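Long-range contact in cellulose biosynthesis protein BcsG (Salmonella typhimurium LT2, PDB 5OLT), which is required for cellulose biosynthesis, this chain being the zinc-binding extramembrane domain, of the alkaline phosphatase family, of a membrane protein: residues G201-A206 with S255-M260. Residues are numbered along the deposited sequence; the frame is centred on the assembly and turned at random.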
loop_
_atom_site.group_PDB
_atom_site.type_symbol
_atom_site.label_atom_id
_atom_site.label_comp_id
_atom_site.label_asym_id
_atom_site.label_seq_id
_atom_site.Cartn_x
_atom_site.Cartn_y
_atom_site.Cartn_z
ATOM N N GLY A 201 -13.201 11.738 16.276
ATOM C CA GLY A 201 -14.431 11.375 15.526
ATOM C C GLY A 201 -14.853 9.929 15.762
ATOM O O GLY A 201 -16.056 9.646 15.947
ATOM N N GLU A 202 -13.864 9.021 15.788
ATOM C CA GLU A 202 -14.111 7.564 15.922
ATOM C C GLU A 202 -14.545 7.233 17.335
ATOM O O GLU A 202 -15.439 6.353 17.623
ATOM C CB GLU A 202 -12.868 6.728 15.548
ATOM C CG GLU A 202 -12.570 6.612 14.034
ATOM C CD GLU A 202 -13.793 6.447 13.098
ATOM O OE1 GLU A 202 -14.886 5.939 13.489
ATOM O OE2 GLU A 202 -13.659 6.827 11.909
ATOM N N GLU A 203 -13.905 7.960 18.231
ATOM C CA GLU A 203 -14.192 7.848 19.633
ATOM C C GLU A 203 -15.632 8.327 19.885
ATOM O O GLU A 203 -16.300 7.788 20.753
ATOM C CB GLU A 203 -13.146 8.601 20.472
ATOM C CG GLU A 203 -11.804 7.894 20.680
ATOM C CD GLU A 203 -10.705 8.801 21.246
ATOM O OE1 GLU A 203 -10.788 10.045 21.100
ATOM O OE2 GLU A 203 -9.737 8.277 21.843
ATOM N N ARG A 204 -16.134 9.330 19.132
ATOM C CA ARG A 204 -17.582 9.740 19.219
ATOM C C ARG A 204 -18.615 8.657 18.773
ATOM O O ARG A 204 -19.820 8.766 19.115
ATOM C CB ARG A 204 -17.894 11.018 18.416
ATOM C CG ARG A 204 -17.360 12.342 18.951
ATOM C CD ARG A 204 -17.862 13.548 18.144
ATOM N NE ARG A 204 -17.877 13.335 16.683
ATOM C CZ ARG A 204 -16.974 13.784 15.801
ATOM N NH1 ARG A 204 -17.133 13.499 14.513
ATOM N NH2 ARG A 204 -15.911 14.504 16.180
ATOM N N GLU A 205 -18.155 7.633 18.037
ATOM C CA GLU A 205 -19.041 6.657 17.347
ATOM C C GLU A 205 -19.321 5.366 18.120
ATOM O O GLU A 205 -20.304 4.667 17.829
ATOM C CB GLU A 205 -18.492 6.293 15.957
ATOM C CG GLU A 205 -17.950 7.437 15.111
ATOM C CD GLU A 205 -18.942 8.573 14.928
ATOM O OE1 GLU A 205 -19.926 8.379 14.174
ATOM O OE2 GLU A 205 -18.736 9.655 15.545
ATOM N N ALA A 206 -18.447 5.069 19.088
ATOM C CA ALA A 206 -18.540 3.929 20.056
ATOM C C ALA A 206 -17.855 2.631 19.607
ATOM O O ALA A 206 -16.647 2.652 19.277
ATOM C CB ALA A 206 -19.963 3.702 20.605
ATOM N N SER A 255 -5.599 5.054 23.817
ATOM C CA SER A 255 -7.040 5.135 23.621
ATOM C C SER A 255 -7.721 3.813 23.968
ATOM O O SER A 255 -8.924 3.808 24.236
ATOM C CB SER A 255 -7.366 5.497 22.169
ATOM O OG SER A 255 -7.272 4.350 21.342
ATOM N N GLY A 256 -6.960 2.716 23.931
ATOM C CA GLY A 256 -7.493 1.363 24.062
ATOM C C GLY A 256 -8.410 0.867 22.937
ATOM O O GLY A 256 -8.880 -0.264 23.002
ATOM N N ARG A 257 -8.642 1.687 21.914
ATOM C CA ARG A 257 -9.472 1.301 20.777
ATOM C C ARG A 257 -8.847 0.149 19.985
ATOM O O ARG A 257 -7.624 0.015 19.881
ATOM C CB ARG A 257 -9.709 2.497 19.858
ATOM C CG ARG A 257 -10.461 3.663 20.509
ATOM C CD ARG A 257 -10.813 4.697 19.460
ATOM N NE ARG A 257 -11.745 4.189 18.456
ATOM C CZ ARG A 257 -13.044 3.934 18.650
ATOM N NH1 ARG A 257 -13.617 4.129 19.828
ATOM N NH2 ARG A 257 -13.787 3.492 17.650
ATOM N N LYS A 258 -9.723 -0.685 19.417
ATOM C CA LYS A 258 -9.287 -1.761 18.517
ATOM C C LYS A 258 -9.126 -1.159 17.117
ATOM O O LYS A 258 -10.095 -0.714 16.503
ATOM C CB LYS A 258 -10.319 -2.886 18.498
ATOM C CG LYS A 258 -10.416 -3.608 19.844
ATOM C CD LYS A 258 -11.578 -4.577 19.865
ATOM C CE LYS A 258 -11.649 -5.354 21.192
ATOM N NZ LYS A 258 -11.899 -4.502 22.407
ATOM N N VAL A 259 -7.878 -1.134 16.637
ATOM C CA VAL A 259 -7.554 -0.506 15.362
ATOM C C VAL A 259 -6.546 -1.354 14.624
ATOM O O VAL A 259 -5.570 -1.819 15.194
ATOM C CB VAL A 259 -7.015 0.932 15.520
ATOM C CG1 VAL A 259 -6.828 1.602 14.135
ATOM C CG2 VAL A 259 -7.937 1.819 16.356
ATOM N N MET A 260 -6.787 -1.518 13.325
ATOM C CA MET A 260 -5.807 -2.101 12.422
ATOM C C MET A 260 -5.269 -0.974 11.570
ATOM O O MET A 260 -6.034 -0.372 10.832
ATOM C CB MET A 260 -6.457 -3.176 11.549
ATOM C CG MET A 260 -5.496 -3.816 10.549
ATOM S SD MET A 260 -6.363 -5.064 9.599
ATOM C CE MET A 260 -5.063 -5.680 8.547
#
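With CG set anti to its own carbonyl carbon (chi1 -62°) and the chain bent at chi3 (64°), Arg257 reaches across to helix 191-203 and brings its guanidinium against the backbone carbonyls of Glu202 and Ala206, where the helix gives way to a loop. Ala206 O lies at the edge of the group, in its plane, and accepts two weak hydrogen bonds, from Arg257 NH1 and Arg257 NH2, each 3.4 Å long, so the carbonyl sits in the fork of the two terminal nitrogens. Glu202 O approaches differently, over one face of the guanidinium and offset toward the rim. Glu202 O is 3.3 Å from Arg257 NH2 at a poor angle for a bond; Glu202 O accepts from Glu205 N instead. Next to it the aliphatic part of the arginine packs on Glu203, whose CG is 3.6 Å from Arg257 CD in the conformer described here, one of two; in it the Glu203 carboxylate points away from the guanidinium, its plane nearly at right angles (87°) to it. Ser255 OG accepts from Arg257 N (3.0 Å) in an ST turn that follows helix 234-255, where Gly256 takes positive phi, and it also bonds to Leu252 O. The strongest partner of Arg257 lies elsewhere: NH2 forms a salt bridge with Asp60, at the start of the neighbouring parallel strand 60-66. One cationic group thus links the loop entering strand 259-265 and the start of strand 60-66, both inner strands of the sheet, to the end of helix 191-203, and its charge would be expected to interact favourably with the carbonyl-rich, partly negative helix terminus.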